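Local coordinates for Bcl-2-like protein FPV039 (Fowlpox virus, PDB 5TZP) that inhibits host apoptosis by sequestering and inactivating proapoptotic BCL-2 proteins, including BAK1 and BAX, at residues N21-N25 and S38-D42. Sequence-based numbering, arbitrary orientation.
Sequences NMIQN and SFVID. With EDO (1,2-ethanediol), chain E; SO4 (sulfate ion), chain O.
Val40 and Met22 join the loop that links the first two helices of this Bcl-2 fold, 14-32 and 43-68, to the side of the first. Val40 CG1 lies 3.8 Å from Asn25 CB and 4.4 Å from Met22 SD, so its methyl packs over one helical turn. The Met22 chain is bent at its second and third torsions (72° and 86°), which carries CE to 3.6 Å from the Asp42 backbone O. One turn toward the C-terminus, the Asn25 amide plane is turned only 7° from that of the Phe39 ring, and OD1 comes to 3.5 Å from Phe39 CB. Its two ends hold it in place: ND2 donates to Asn21 O (2.9 Å), an oxygen that also takes the helical bond from Asn25 N on the opposite face, while OD1 accepts from Arg36, which makes a cation-pi contact with Phe39. An ethanediol, probably from the crystallisation liquor, sits between Met22 and the loop backbone; its O2 and O1 accept from Ile41 N and Asp42 N, each at 2.9 Å. Asp42 then N-caps helix 43-68, its OD2 hydrogen-bonded to Ser45 OG and its OD1 in a salt bridge with Arg144. Loop and helix thus meet largely by side-chain packing, in an interhelical connection of the all-helical Bcl-2 fold.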
loop_
_atom_site.group_PDB
_atom_site.type_symbol
_atom_site.label_atom_id
_atom_site.label_comp_id
_atom_site.label_asym_id
_atom_site.label_seq_id
_atom_site.Cartn_x
_atom_site.Cartn_y
_atom_site.Cartn_z
ATOM N N ASN A 21 -3.474 9.950 5.578
ATOM C CA ASN A 21 -3.333 11.036 4.601
ATOM C C ASN A 21 -2.265 10.722 3.551
ATOM O O ASN A 21 -2.420 11.066 2.397
ATOM C CB ASN A 21 -3.016 12.329 5.350
ATOM C CG ASN A 21 -3.009 13.523 4.474
ATOM O OD1 ASN A 21 -1.945 14.045 4.206
ATOM N ND2 ASN A 21 -4.177 13.966 4.010
ATOM N N MET A 22 -1.166 10.064 3.944
ATOM C CA MET A 22 -0.144 9.658 2.991
ATOM C C MET A 22 -0.669 8.618 2.028
ATOM O O MET A 22 -0.542 8.748 0.811
ATOM C CB MET A 22 1.007 9.091 3.792
ATOM C CG MET A 22 2.163 8.666 2.931
ATOM S SD MET A 22 3.111 10.030 2.216
ATOM C CE MET A 22 4.277 10.409 3.500
ATOM N N ILE A 23 -1.285 7.567 2.558
ATOM C CA ILE A 23 -1.770 6.473 1.726
ATOM C C ILE A 23 -2.844 6.959 0.753
ATOM O O ILE A 23 -2.809 6.664 -0.456
ATOM C CB ILE A 23 -2.311 5.365 2.632
ATOM C CG1 ILE A 23 -1.187 4.736 3.457
ATOM C CG2 ILE A 23 -3.029 4.306 1.762
ATOM C CD1 ILE A 23 -1.619 3.931 4.641
ATOM N N GLN A 24 -3.839 7.674 1.268
ATOM C CA GLN A 24 -4.966 8.092 0.430
ATOM C C GLN A 24 -4.531 9.085 -0.636
ATOM O O GLN A 24 -4.929 8.972 -1.798
ATOM C CB GLN A 24 -6.085 8.652 1.287
ATOM C CG GLN A 24 -7.395 8.796 0.509
ATOM C CD GLN A 24 -8.601 9.026 1.330
ATOM O OE1 GLN A 24 -8.512 9.245 2.527
ATOM N NE2 GLN A 24 -9.743 9.088 0.704
ATOM N N ASN A 25 -3.629 10.035 -0.307
ATOM C CA ASN A 25 -3.122 10.941 -1.350
ATOM C C ASN A 25 -2.381 10.164 -2.431
ATOM O O ASN A 25 -2.538 10.500 -3.612
ATOM C CB ASN A 25 -2.308 12.065 -0.734
ATOM C CG ASN A 25 -3.200 13.173 -0.311
ATOM O OD1 ASN A 25 -3.771 13.843 -1.136
ATOM N ND2 ASN A 25 -3.300 13.394 0.988
ATOM N N SER A 38 1.829 17.900 -2.602
ATOM C CA SER A 38 1.623 19.119 -1.811
ATOM C C SER A 38 0.514 19.007 -0.785
ATOM O O SER A 38 0.380 19.920 0.087
ATOM C CB SER A 38 1.383 20.277 -2.762
ATOM O OG SER A 38 0.087 20.229 -3.248
ATOM N N PHE A 39 -0.193 17.896 -0.758
ATOM C CA PHE A 39 -1.249 17.712 0.197
ATOM C C PHE A 39 -0.826 16.912 1.391
ATOM O O PHE A 39 -1.644 16.670 2.276
ATOM C CB PHE A 39 -2.494 17.079 -0.452
ATOM C CG PHE A 39 -3.077 17.945 -1.520
ATOM C CD1 PHE A 39 -3.856 19.051 -1.205
ATOM C CD2 PHE A 39 -2.784 17.742 -2.842
ATOM C CE1 PHE A 39 -4.370 19.866 -2.177
ATOM C CE2 PHE A 39 -3.293 18.546 -3.822
ATOM C CZ PHE A 39 -4.095 19.632 -3.488
ATOM N N VAL A 40 0.405 16.452 1.435
ATOM C CA VAL A 40 0.938 15.691 2.577
ATOM C C VAL A 40 1.973 16.510 3.328
ATOM O O VAL A 40 2.536 17.442 2.796
ATOM C CB VAL A 40 1.507 14.321 2.149
ATOM C CG1 VAL A 40 0.499 13.496 1.388
ATOM C CG2 VAL A 40 2.762 14.464 1.352
ATOM N N ILE A 41 2.219 16.144 4.589
ATOM C CA ILE A 41 3.218 16.863 5.359
ATOM C C ILE A 41 4.635 16.484 4.890
ATOM O O ILE A 41 5.492 17.345 4.678
ATOM C CB ILE A 41 2.990 16.601 6.856
ATOM C CG1 ILE A 41 1.628 17.196 7.321
ATOM C CG2 ILE A 41 4.196 17.129 7.676
ATOM C CD1 ILE A 41 1.298 16.770 8.758
ATOM N N ASP A 42 4.904 15.182 4.740
ATOM C CA ASP A 42 6.243 14.652 4.505
ATOM C C ASP A 42 6.410 14.364 3.014
ATOM O O ASP A 42 6.242 13.231 2.534
ATOM C CB ASP A 42 6.460 13.415 5.383
ATOM C CG ASP A 42 7.883 12.914 5.308
ATOM O OD1 ASP A 42 8.677 13.358 4.457
ATOM O OD2 ASP A 42 8.168 11.966 6.108
HETATM C C1 EDO E . 1.899 12.311 5.816
HETATM O O1 EDO E . 3.109 13.160 5.807
HETATM C C2 EDO E . 0.784 13.046 6.516
HETATM O O2 EDO E . 0.399 14.200 5.721
HETATM S S SO4 O . -13.396 9.445 1.500
HETATM O O1 SO4 O . -14.286 8.730 0.551
HETATM O O2 SO4 O . -14.076 10.669 2.033
HETATM O O3 SO4 O . -12.226 9.782 0.714
HETATM O O4 SO4 O . -13.020 8.590 2.642
#